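Local coordinates for protein cytochrome P450 CYP260B1 (Sorangium cellulosum, PDB 5HIW) that belongs to the cytochrome P450 family and binds protoporphyrin IX containing iron within a largely helical fold, at residues 61-66 with 276-281; 138-143 with 197-202; 122-127 with 236-241. All blocks are in the same frame, centred on the assembly; numbering follows the deposited sequence. Where two conformers were deposited one is given.

Contact 1: residues 61-66 with 276-281. With HEM (protoporphyrin IX containing Fe), chain B.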
loop_
_atom_site.group_PDB
_atom_site.type_symbol
_atom_site.label_atom_id
_atom_site.label_comp_id
_atom_site.label_asym_id
_atom_site.label_seq_id
_atom_site.Cartn_x
_atom_site.Cartn_y
_atom_site.Cartn_z
ATOM N N ARG A 61 2.837 13.766 -13.298
ATOM C CA ARG A 61 3.539 15.038 -13.032
ATOM C C ARG A 61 3.315 15.549 -11.610
ATOM O O ARG A 61 4.239 16.083 -10.992
ATOM C CB ARG A 61 3.057 16.101 -14.062
ATOM C CG ARG A 61 3.735 17.479 -13.921
ATOM C CD ARG A 61 3.022 18.509 -14.739
ATOM N NE ARG A 61 3.243 18.261 -16.129
ATOM C CZ ARG A 61 4.293 18.732 -16.812
ATOM N NH1 ARG A 61 5.234 19.457 -16.218
ATOM N NH2 ARG A 61 4.407 18.451 -18.089
ATOM N N THR A 62 2.119 15.302 -11.062
ATOM C CA THR A 62 1.764 15.835 -9.730
ATOM C C THR A 62 2.622 15.249 -8.651
ATOM O O THR A 62 2.863 15.895 -7.636
ATOM C CB THR A 62 0.294 15.627 -9.328
ATOM O OG1 THR A 62 0.035 14.240 -9.204
ATOM C CG2 THR A 62 -0.667 16.229 -10.310
ATOM N N TYR A 63 3.185 14.063 -8.892
ATOM C CA TYR A 63 4.050 13.413 -7.901
ATOM C C TYR A 63 5.444 14.001 -7.905
ATOM O O TYR A 63 6.191 13.731 -6.993
ATOM C CB TYR A 63 4.315 11.933 -8.213
ATOM C CG TYR A 63 3.314 10.860 -7.833
ATOM C CD1 TYR A 63 3.191 10.393 -6.510
ATOM C CD2 TYR A 63 2.616 10.180 -8.827
ATOM C CE1 TYR A 63 2.295 9.357 -6.196
ATOM C CE2 TYR A 63 1.751 9.130 -8.528
ATOM C CZ TYR A 63 1.582 8.720 -7.220
ATOM O OH TYR A 63 0.727 7.655 -6.982
ATOM N N ASP A 64 5.826 14.726 -8.971
ATOM C CA ASP A 64 7.248 15.135 -9.225
ATOM C C ASP A 64 7.633 16.433 -8.504
ATOM O O ASP A 64 7.831 17.487 -9.126
ATOM C CB ASP A 64 7.445 15.272 -10.723
ATOM C CG ASP A 64 8.877 15.192 -11.154
ATOM O OD1 ASP A 64 9.767 14.886 -10.361
ATOM O OD2 ASP A 64 9.114 15.372 -12.374
ATOM N N THR A 65 7.760 16.295 -7.191
ATOM C CA THR A 65 7.929 17.394 -6.277
ATOM C C THR A 65 8.554 16.890 -4.973
ATOM O O THR A 65 8.430 15.700 -4.565
ATOM C CB THR A 65 6.596 18.109 -6.000
ATOM O OG1 THR A 65 6.862 19.306 -5.272
ATOM C CG2 THR A 65 5.682 17.241 -5.150
ATOM N N GLY A 66 9.248 17.801 -4.317
ATOM C CA GLY A 66 9.852 17.505 -3.052
ATOM C C GLY A 66 10.745 16.320 -3.156
ATOM O O GLY A 66 11.461 16.180 -4.147
ATOM N N ALA A 276 -7.276 3.659 -1.535
ATOM C CA ALA A 276 -8.463 4.370 -2.044
ATOM C C ALA A 276 -8.328 4.990 -3.427
ATOM O O ALA A 276 -9.298 5.066 -4.152
ATOM C CB ALA A 276 -8.908 5.451 -1.103
ATOM N N GLY A 277 -7.158 5.466 -3.776
ATOM C CA GLY A 277 -7.042 6.197 -5.014
ATOM C C GLY A 277 -5.650 6.687 -5.274
ATOM O O GLY A 277 -4.725 6.593 -4.402
ATOM N N ILE A 278 -5.480 7.136 -6.513
ATOM C CA ILE A 278 -4.254 7.707 -6.979
ATOM C C ILE A 278 -4.591 8.864 -7.895
ATOM O O ILE A 278 -5.747 8.988 -8.402
ATOM C CB ILE A 278 -3.360 6.711 -7.737
ATOM C CG1 ILE A 278 -4.168 5.988 -8.762
ATOM C CG2 ILE A 278 -2.662 5.781 -6.771
ATOM C CD1 ILE A 278 -3.411 4.910 -9.492
ATOM N N VAL A 279 -3.574 9.676 -8.151
ATOM C CA VAL A 279 -3.779 10.906 -8.807
ATOM C C VAL A 279 -3.004 10.945 -10.158
ATOM O O VAL A 279 -1.931 10.349 -10.276
ATOM C CB VAL A 279 -3.267 12.037 -7.901
ATOM C CG1 VAL A 279 -3.347 13.328 -8.658
ATOM C CG2 VAL A 279 -4.083 12.063 -6.582
ATOM N N ARG A 280 -3.617 11.574 -11.165
ATOM C CA ARG A 280 -2.995 11.886 -12.488
ATOM C C ARG A 280 -3.152 13.372 -12.863
ATOM O O ARG A 280 -4.025 14.074 -12.306
ATOM C CB ARG A 280 -3.626 11.001 -13.546
ATOM C CG ARG A 280 -3.399 9.476 -13.349
ATOM C CD ARG A 280 -1.940 9.161 -13.672
ATOM N NE ARG A 280 -1.522 7.773 -13.642
ATOM C CZ ARG A 280 -1.069 7.108 -12.562
ATOM N NH1 ARG A 280 -0.686 5.858 -12.679
ATOM N NH2 ARG A 280 -1.083 7.683 -11.369
ATOM N N PHE A 281 -2.291 13.808 -13.775
ATOM C CA PHE A 281 -2.173 15.196 -14.270
ATOM C C PHE A 281 -2.610 15.172 -15.719
ATOM O O PHE A 281 -2.148 14.339 -16.494
ATOM C CB PHE A 281 -0.768 15.718 -14.146
ATOM C CG PHE A 281 -0.627 17.147 -14.675
ATOM C CD1 PHE A 281 -0.411 17.373 -16.042
ATOM C CD2 PHE A 281 -0.854 18.239 -13.840
ATOM C CE1 PHE A 281 -0.350 18.662 -16.564
ATOM C CE2 PHE A 281 -0.754 19.546 -14.350
ATOM C CZ PHE A 281 -0.525 19.748 -15.708
HETATM C CHA HEM B . 3.254 1.948 -7.097
HETATM C CHB HEM B . -0.121 0.382 -3.967
HETATM C CHC HEM B . 3.258 -1.963 -1.493
HETATM C CHD HEM B . 6.582 0.388 -4.018
HETATM C C1A HEM B . 2.044 1.681 -6.524
HETATM C C2A HEM B . 0.778 2.109 -7.007
HETATM C C3A HEM B . -0.179 1.636 -6.148
HETATM C C4A HEM B . 0.513 1.012 -5.059
HETATM C CMA HEM B . -1.699 1.873 -6.265
HETATM C CAA HEM B . 0.517 2.823 -8.329
HETATM C CBA HEM B . 0.811 4.325 -8.176
HETATM C CGA HEM B . 0.334 5.121 -9.341
HETATM O O1A HEM B . 0.025 4.535 -10.430
HETATM O O2A HEM B . 0.056 6.335 -9.181
HETATM C C1B HEM B . 0.490 -0.334 -3.010
HETATM C C2B HEM B . -0.243 -1.071 -2.017
HETATM C C3B HEM B . 0.737 -1.754 -1.323
HETATM C C4B HEM B . 2.045 -1.397 -1.876
HETATM C CMB HEM B . -1.747 -1.103 -1.694
HETATM C CAB HEM B . 0.407 -2.580 -0.187
HETATM C CBB HEM B . 1.162 -3.048 0.750
HETATM C C1C HEM B . 4.492 -1.528 -1.975
HETATM C C2C HEM B . 5.730 -2.042 -1.472
HETATM C C3C HEM B . 6.669 -1.358 -2.193
HETATM C C4C HEM B . 6.020 -0.431 -3.063
HETATM C CMC HEM B . 5.760 -3.093 -0.387
HETATM C CAC HEM B . 8.137 -1.490 -2.122
HETATM C CBC HEM B . 8.696 -2.641 -1.778
HETATM C C1D HEM B . 5.890 0.988 -5.064
HETATM C C2D HEM B . 6.647 1.735 -6.104
HETATM C C3D HEM B . 5.733 2.179 -6.958
HETATM C C4D HEM B . 4.444 1.676 -6.457
HETATM C CMD HEM B . 8.134 2.028 -6.144
HETATM C CAD HEM B . 5.955 2.949 -8.270
HETATM C CBD HEM B . 6.037 1.938 -9.398
HETATM C CGD HEM B . 6.295 2.587 -10.765
HETATM O O1D HEM B . 6.028 3.806 -10.999
HETATM O O2D HEM B . 6.778 1.900 -11.726
HETATM N NA HEM B . 1.839 0.977 -5.317
HETATM N NB HEM B . 1.800 -0.667 -2.959
HETATM N NC HEM B . 4.655 -0.637 -2.942
HETATM N ND HEM B . 4.558 0.999 -5.309
HETATM FE FE HEM B . 3.216 0.158 -4.185
HETATM O O HOH W 1 0.498 11.810 -10.316
HETATM O O HOH W 2 3.219 2.055 -2.892
#
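R61 lays its CD over the middle of the F281 ring, 3.6 Å from the ring centroid and almost exactly on its normal, a CH-pi contact made by the aliphatic part of a charged side chain. With CG anti to the backbone N (chi1 -179°), the arginine chain runs out across that face; its guanidinium is tilted 59° from the ring and too distant for more than a weak cation-pi attraction, its NE being engaged instead in a salt bridge with E283. T62 comes to the same ring at its edge through CG2, while its OG1 rests 3.5 Å from V279 CG1. A water then joins T62 OG1 to the carbonyl O of V279.

Deeper in, the polar ends converge on one haem propionate. R280 grips it in a forked, nearly straight pair, NH1 to HEM O1A at 2.7 Å and NH2 to HEM O2A at 2.8 Å, and, in the conformer described, Y63 OH adds a third bond, to HEM O2A at 2.7 Å. R280 NH2 also donates to V279 O, which fixes the rotation of the guanidinium. The cluster would be expected to stabilise the carboxylate's negative charge, as arginines do at haem propionates in P450s. Strand 277-282 lies between strands 298-302 and 58-59 of the mixed sheet, and helix 45-53 packs against I278 and R280.

Contact 2: residues 138-143 with 197-202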
loop_
_atom_site.group_PDB
_atom_site.type_symbol
_atom_site.label_atom_id
_atom_site.label_comp_id
_atom_site.label_asym_id
_atom_site.label_seq_id
_atom_site.Cartn_x
_atom_site.Cartn_y
_atom_site.Cartn_z
ATOM N N ALA A 138 15.488 -4.428 8.765
ATOM C CA ALA A 138 16.213 -5.688 8.460
ATOM C C ALA A 138 16.542 -5.866 7.009
ATOM O O ALA A 138 17.644 -6.339 6.676
ATOM C CB ALA A 138 15.485 -6.853 8.938
ATOM N N LEU A 139 15.594 -5.551 6.137
ATOM C CA LEU A 139 15.865 -5.551 4.682
ATOM C C LEU A 139 16.988 -4.636 4.277
ATOM O O LEU A 139 17.708 -4.962 3.343
ATOM C CB LEU A 139 14.661 -5.186 3.827
ATOM C CG LEU A 139 13.539 -6.218 3.764
ATOM C CD1 LEU A 139 12.326 -5.660 3.001
ATOM C CD2 LEU A 139 13.931 -7.523 3.073
ATOM N N PHE A 140 17.086 -3.451 4.892
ATOM C CA PHE A 140 17.987 -2.474 4.404
ATOM C C PHE A 140 19.233 -2.203 5.277
ATOM O O PHE A 140 19.962 -1.246 4.979
ATOM C CB PHE A 140 17.256 -1.187 4.025
ATOM C CG PHE A 140 16.143 -1.374 2.995
ATOM C CD1 PHE A 140 16.444 -1.798 1.680
ATOM C CD2 PHE A 140 14.803 -1.144 3.315
ATOM C CE1 PHE A 140 15.418 -1.965 0.741
ATOM C CE2 PHE A 140 13.797 -1.341 2.419
ATOM C CZ PHE A 140 14.095 -1.716 1.096
ATOM N N GLY A 141 19.485 -3.067 6.240
ATOM C CA GLY A 141 20.735 -3.071 7.041
ATOM C C GLY A 141 20.721 -1.898 8.010
ATOM O O GLY A 141 21.767 -1.465 8.445
ATOM N N LEU A 142 19.537 -1.381 8.329
ATOM C CA LEU A 142 19.450 -0.305 9.328
ATOM C C LEU A 142 19.498 -0.892 10.698
ATOM O O LEU A 142 18.883 -1.883 11.001
ATOM C CB LEU A 142 18.227 0.581 9.127
ATOM C CG LEU A 142 18.150 1.384 7.860
ATOM C CD1 LEU A 142 16.709 1.844 7.523
ATOM C CD2 LEU A 142 19.046 2.605 7.941
ATOM N N PRO A 143 20.144 -0.205 11.610
ATOM C CA PRO A 143 20.367 -0.739 12.952
ATOM C C PRO A 143 19.119 -0.863 13.760
ATOM O O PRO A 143 18.337 0.062 13.738
ATOM C CB PRO A 143 21.306 0.318 13.625
ATOM C CG PRO A 143 21.568 1.353 12.586
ATOM C CD PRO A 143 20.757 1.083 11.339
ATOM N N ASP A 197 24.500 -9.592 2.720
ATOM C CA ASP A 197 23.358 -10.411 2.297
ATOM C C ASP A 197 22.002 -9.656 2.386
ATOM O O ASP A 197 20.976 -10.287 2.414
ATOM C CB ASP A 197 23.279 -11.679 3.187
ATOM C CG ASP A 197 23.354 -11.348 4.700
ATOM O OD1 ASP A 197 23.364 -10.132 5.049
ATOM O OD2 ASP A 197 23.432 -12.289 5.547
ATOM N N THR A 198 21.967 -8.327 2.445
ATOM C CA THR A 198 20.659 -7.696 2.616
ATOM C C THR A 198 20.101 -7.312 1.303
ATOM O O THR A 198 20.803 -7.336 0.260
ATOM C CB THR A 198 20.801 -6.418 3.451
ATOM O OG1 THR A 198 21.507 -5.462 2.652
ATOM C CG2 THR A 198 21.439 -6.704 4.810
ATOM N N LEU A 199 18.838 -6.862 1.304
ATOM C CA LEU A 199 18.274 -6.406 0.088
ATOM C C LEU A 199 19.037 -5.158 -0.389
ATOM O O LEU A 199 19.216 -4.979 -1.599
ATOM C CB LEU A 199 16.783 -6.077 0.239
ATOM C CG LEU A 199 16.037 -5.622 -1.014
ATOM C CD1 LEU A 199 16.095 -6.688 -2.145
ATOM C CD2 LEU A 199 14.614 -5.287 -0.609
ATOM N N LEU A 200 19.521 -4.325 0.553
ATOM C CA LEU A 200 20.200 -3.088 0.131
ATOM C C LEU A 200 21.425 -3.609 -0.573
ATOM O O LEU A 200 21.857 -3.066 -1.591
ATOM C CB LEU A 200 20.555 -2.141 1.309
ATOM C CG LEU A 200 21.366 -0.938 0.819
ATOM C CD1 LEU A 200 21.139 0.255 1.756
ATOM C CD2 LEU A 200 22.863 -1.289 0.782
ATOM N N GLY A 201 21.991 -4.669 -0.074
ATOM C CA GLY A 201 23.095 -5.340 -0.852
ATOM C C GLY A 201 22.819 -5.820 -2.284
ATOM O O GLY A 201 23.641 -5.587 -3.184
ATOM N N GLU A 202 21.679 -6.469 -2.524
ATOM C CA GLU A 202 21.256 -6.855 -3.879
ATOM C C GLU A 202 21.058 -5.583 -4.719
ATOM O O GLU A 202 21.287 -5.583 -5.931
ATOM C CB GLU A 202 19.872 -7.567 -3.909
ATOM C CG GLU A 202 19.753 -8.923 -3.196
ATOM C CD GLU A 202 19.966 -10.103 -4.118
ATOM O OE1 GLU A 202 19.949 -9.872 -5.357
ATOM O OE2 GLU A 202 20.097 -11.230 -3.587
#
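L199 sets its CD2 3.7 Å from CE1 of the F140 ring, the two side chains lying side by side and pointing the same way. This is the dense half of the contact. L200 adds its CB 4.1 Å from F140 CD1, crossing the phenylalanine at a slant, and its CD1 reaches the carbonyl O of F140. Within its own segment F140 is backed by L139, whose CB lies over the centre of one ring face, and L199 CD2 approaches obliquely from that same side. F140 CG stands anti to its carbonyl carbon (chi1 -57°), which swings the ring back alongside L199. V222, L225 and I226 of helix 218-229 also touch it, and its side chain comes within about 6 Å of the haem. T198 belongs to the tight part too, its CB 3.4 Å from L139 O.

The backbone shows how one helix end can meet another. Helix 199-209 opens with T198 as N-cap, and T198 OG1 accepts from G201 N at 2.9 Å in a nearly straight bond (166°). The next amides of that first turn face the last turn of helix 130-140: L199 N and L200 N both approach L139 O, at 3.0 Å and 3.4 Å, and both bonds are weak. The C-terminal end of one helix thus offers a carbonyl to the N-terminal end of helix 199-209, which would be expected to be a mildly favourable electrostatic arrangement.

Toward the partly exposed side the fit is looser. T198 CG2 has A138 O at 4.2 Å and, slightly farther, the CA of G141, where the chain leaves helical geometry with positive phi, and A138 turns its CB away from the facing segment.

Contact 3: residues 122-127 with 236-241. With HEM (protoporphyrin IX containing Fe), chain B.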
loop_
_atom_site.group_PDB
_atom_site.type_symbol
_atom_site.label_atom_id
_atom_site.label_comp_id
_atom_site.label_asym_id
_atom_site.label_seq_id
_atom_site.Cartn_x
_atom_site.Cartn_y
_atom_site.Cartn_z
ATOM N N GLU A 122 -4.671 -5.049 20.126
ATOM C CA GLU A 122 -5.116 -4.184 19.120
ATOM C C GLU A 122 -4.126 -4.463 17.966
ATOM O O GLU A 122 -2.941 -4.013 18.021
ATOM C CB GLU A 122 -5.003 -2.792 19.651
ATOM C CG GLU A 122 -5.706 -1.696 18.937
ATOM C CD GLU A 122 -5.114 -1.471 17.548
ATOM O OE1 GLU A 122 -4.125 -0.751 17.410
ATOM O OE2 GLU A 122 -5.649 -2.058 16.615
ATOM N N LEU A 123 -4.575 -5.211 16.953
ATOM C CA LEU A 123 -3.648 -5.786 15.953
ATOM C C LEU A 123 -3.184 -4.752 14.913
ATOM O O LEU A 123 -2.279 -5.058 14.152
ATOM C CB LEU A 123 -4.261 -6.978 15.251
ATOM C CG LEU A 123 -4.526 -8.217 16.073
ATOM C CD1 LEU A 123 -5.305 -9.291 15.295
ATOM C CD2 LEU A 123 -3.281 -8.812 16.634
ATOM N N PHE A 124 -3.740 -3.566 14.878
ATOM C CA PHE A 124 -3.147 -2.506 14.062
ATOM C C PHE A 124 -1.786 -2.147 14.707
ATOM O O PHE A 124 -0.752 -2.359 14.125
ATOM C CB PHE A 124 -3.974 -1.253 13.891
ATOM C CG PHE A 124 -3.386 -0.300 12.874
ATOM C CD1 PHE A 124 -3.573 -0.495 11.557
ATOM C CD2 PHE A 124 -2.556 0.773 13.282
ATOM C CE1 PHE A 124 -2.984 0.333 10.601
ATOM C CE2 PHE A 124 -1.944 1.589 12.364
ATOM C CZ PHE A 124 -2.138 1.354 10.982
ATOM N N ASP A 125 -1.817 -1.654 15.943
ATOM C CA ASP A 125 -0.572 -1.298 16.626
ATOM C C ASP A 125 0.346 -2.488 16.817
ATOM O O ASP A 125 1.585 -2.353 16.666
ATOM C CB ASP A 125 -0.920 -0.707 18.010
ATOM C CG ASP A 125 -1.454 0.718 17.964
ATOM O OD1 ASP A 125 -1.445 1.410 16.929
ATOM O OD2 ASP A 125 -1.915 1.191 19.027
ATOM N N ASP A 126 -0.216 -3.654 17.201
ATOM C CA ASP A 126 0.533 -4.836 17.664
ATOM C C ASP A 126 1.009 -5.811 16.541
ATOM O O ASP A 126 1.714 -6.779 16.813
ATOM C CB ASP A 126 -0.372 -5.657 18.695
ATOM C CG ASP A 126 -0.651 -4.874 20.073
ATOM O OD1 ASP A 126 0.128 -3.957 20.334
ATOM O OD2 ASP A 126 -1.671 -5.120 20.792
ATOM N N PHE A 127 0.542 -5.617 15.314
ATOM C CA PHE A 127 0.893 -6.460 14.177
ATOM C C PHE A 127 1.064 -5.625 12.904
ATOM O O PHE A 127 2.133 -5.703 12.275
ATOM C CB PHE A 127 -0.161 -7.524 13.978
ATOM C CG PHE A 127 0.138 -8.483 12.863
ATOM C CD1 PHE A 127 0.940 -9.555 13.064
ATOM C CD2 PHE A 127 -0.354 -8.227 11.575
ATOM C CE1 PHE A 127 1.166 -10.474 12.048
ATOM C CE2 PHE A 127 -0.111 -9.114 10.553
ATOM C CZ PHE A 127 0.666 -10.227 10.797
ATOM N N MET A 236 -2.555 -2.599 4.278
ATOM C CA MET A 236 -2.888 -3.938 3.696
ATOM C C MET A 236 -3.033 -5.018 4.722
ATOM O O MET A 236 -3.989 -5.829 4.701
ATOM C CB MET A 236 -1.843 -4.362 2.650
ATOM C CG MET A 236 -1.992 -5.852 2.184
ATOM S SD MET A 236 -1.113 -6.066 0.606
ATOM C CE MET A 236 -1.660 -7.739 0.214
ATOM N N LEU A 237 -2.096 -5.052 5.674
ATOM C CA LEU A 237 -2.208 -5.996 6.756
ATOM C C LEU A 237 -3.417 -5.726 7.607
ATOM O O LEU A 237 -4.101 -6.692 7.986
ATOM C CB LEU A 237 -0.942 -6.027 7.614
ATOM C CG LEU A 237 0.394 -6.520 6.965
ATOM C CD1 LEU A 237 1.577 -6.291 7.923
ATOM C CD2 LEU A 237 0.251 -7.960 6.587
ATOM N N ALA A 238 -3.715 -4.454 7.881
ATOM C CA ALA A 238 -4.819 -4.113 8.698
ATOM C C ALA A 238 -6.115 -4.659 8.053
ATOM O O ALA A 238 -6.913 -5.322 8.695
ATOM C CB ALA A 238 -4.968 -2.605 8.872
ATOM N N ASN A 239 -6.313 -4.400 6.773
ATOM C CA ASN A 239 -7.596 -4.805 6.166
ATOM C C ASN A 239 -7.695 -6.288 5.865
ATOM O O ASN A 239 -8.782 -6.837 5.836
ATOM C CB ASN A 239 -7.794 -4.005 4.921
ATOM C CG ASN A 239 -8.003 -2.523 5.197
ATOM O OD1 ASN A 239 -7.978 -2.054 6.334
ATOM N ND2 ASN A 239 -8.273 -1.808 4.172
ATOM N N LEU A 240 -6.563 -7.003 5.805
ATOM C CA LEU A 240 -6.552 -8.426 5.750
ATOM C C LEU A 240 -7.036 -8.989 7.059
ATOM O O LEU A 240 -7.923 -9.862 7.140
ATOM C CB LEU A 240 -5.142 -8.923 5.393
ATOM C CG LEU A 240 -4.921 -10.412 5.446
ATOM C CD1 LEU A 240 -5.951 -11.180 4.686
ATOM C CD2 LEU A 240 -3.469 -10.804 5.081
ATOM N N LEU A 241 -6.520 -8.448 8.160
ATOM C CA LEU A 241 -6.958 -8.933 9.412
ATOM C C LEU A 241 -8.470 -8.620 9.606
ATOM O O LEU A 241 -9.136 -9.425 10.177
ATOM C CB LEU A 241 -6.162 -8.282 10.522
ATOM C CG LEU A 241 -4.741 -8.866 10.606
ATOM C CD1 LEU A 241 -4.048 -8.021 11.633
ATOM C CD2 LEU A 241 -4.652 -10.299 10.963
HETATM C CHA HEM B . 3.254 1.948 -7.097
HETATM C CHB HEM B . -0.121 0.382 -3.967
HETATM C CHC HEM B . 3.258 -1.963 -1.493
HETATM C CHD HEM B . 6.582 0.388 -4.018
HETATM C C1A HEM B . 2.044 1.681 -6.524
HETATM C C2A HEM B . 0.778 2.109 -7.007
HETATM C C3A HEM B . -0.179 1.636 -6.148
HETATM C C4A HEM B . 0.513 1.012 -5.059
HETATM C CMA HEM B . -1.699 1.873 -6.265
HETATM C CAA HEM B . 0.517 2.823 -8.329
HETATM C CBA HEM B . 0.811 4.325 -8.176
HETATM C CGA HEM B . 0.334 5.121 -9.341
HETATM O O1A HEM B . 0.025 4.535 -10.430
HETATM O O2A HEM B . 0.056 6.335 -9.181
HETATM C C1B HEM B . 0.490 -0.334 -3.010
HETATM C C2B HEM B . -0.243 -1.071 -2.017
HETATM C C3B HEM B . 0.737 -1.754 -1.323
HETATM C C4B HEM B . 2.045 -1.397 -1.876
HETATM C CMB HEM B . -1.747 -1.103 -1.694
HETATM C CAB HEM B . 0.407 -2.580 -0.187
HETATM C CBB HEM B . 1.162 -3.048 0.750
HETATM C C1C HEM B . 4.492 -1.528 -1.975
HETATM C C2C HEM B . 5.730 -2.042 -1.472
HETATM C C3C HEM B . 6.669 -1.358 -2.193
HETATM C C4C HEM B . 6.020 -0.431 -3.063
HETATM C CMC HEM B . 5.760 -3.093 -0.387
HETATM C CAC HEM B . 8.137 -1.490 -2.122
HETATM C CBC HEM B . 8.696 -2.641 -1.778
HETATM C C1D HEM B . 5.890 0.988 -5.064
HETATM C C2D HEM B . 6.647 1.735 -6.104
HETATM C C3D HEM B . 5.733 2.179 -6.958
HETATM C C4D HEM B . 4.444 1.676 -6.457
HETATM C CMD HEM B . 8.134 2.028 -6.144
HETATM C CAD HEM B . 5.955 2.949 -8.270
HETATM C CBD HEM B . 6.037 1.938 -9.398
HETATM C CGD HEM B . 6.295 2.587 -10.765
HETATM O O1D HEM B . 6.028 3.806 -10.999
HETATM O O2D HEM B . 6.778 1.900 -11.726
HETATM N NA HEM B . 1.839 0.977 -5.317
HETATM N NB HEM B . 1.800 -0.667 -2.959
HETATM N NC HEM B . 4.655 -0.637 -2.942
HETATM N ND HEM B . 4.558 0.999 -5.309
HETATM FE FE HEM B . 3.216 0.158 -4.185
HETATM O O HOH W 2 3.219 2.055 -2.892
#
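Helix-against-helix packing in the interior of a P450 is the setting here: helix 123-128, a short element with a wider pi-type turn, lies over helix 232-245. Measured on the short segments, the axes approach to 9.9 Å and run at 128° to each other, and the interface is wholly apolar. L241 carries much of it with a single methyl. Its CD1 lies 3.8 Å from L123 CB, the two side chains meeting at about a right angle, and also 3.7 Å from F127 CD2. One branch thus fills the angle between two residues of the facing helix. F127 extends further along, its CE2 4.1 Å from L237 CD2; CG anti to the backbone N (chi1 -178°) carries the ring across to both leucines. At the other flank F124 presents its ring edge to A238, CD1 lying 3.7 Å from A238 CB in the ring plane; consistent with the small alanine, the CA atoms of F124 and A238 are 5.8 Å apart.

Polar work is done outside this interface. E122, the N-cap, uses both carboxylate oxygens: OE1 takes D125 N at 2.9 Å and OE2 takes F124 N, each donor lying above the carboxylate plane. R377 forms salt bridges with E122 and D125.

From the far side of its helix M236 reaches the haem, its SD 3.8 Å from HEM CBB. With helices 341-358 and 261-271 also packed on 232-245, the arrangement is typical of the helical core that encloses the haem in the cytochrome P450 fold.

Contact 3 is the buried one: all six of its touching residues are buried, and its interface is purely apolar. Contacts 1 and 2 are partly buried and bring polar groups into play, but differently. In contact 1 an inner sheet strand and a loop bind a haem propionate with charged and hydroxyl groups, whereas contact 2 joins two helix ends through backbone amides and a carbonyl. Contacts 1 and 3 lie on opposite sides of the chain's centre, centres about 27 Å apart, yet both touch the haem. Helices 123-128 and 130-140, which supply contacts 3 and 2, follow each other in sequence, and both contacts are nested within the loop closed by contact 1.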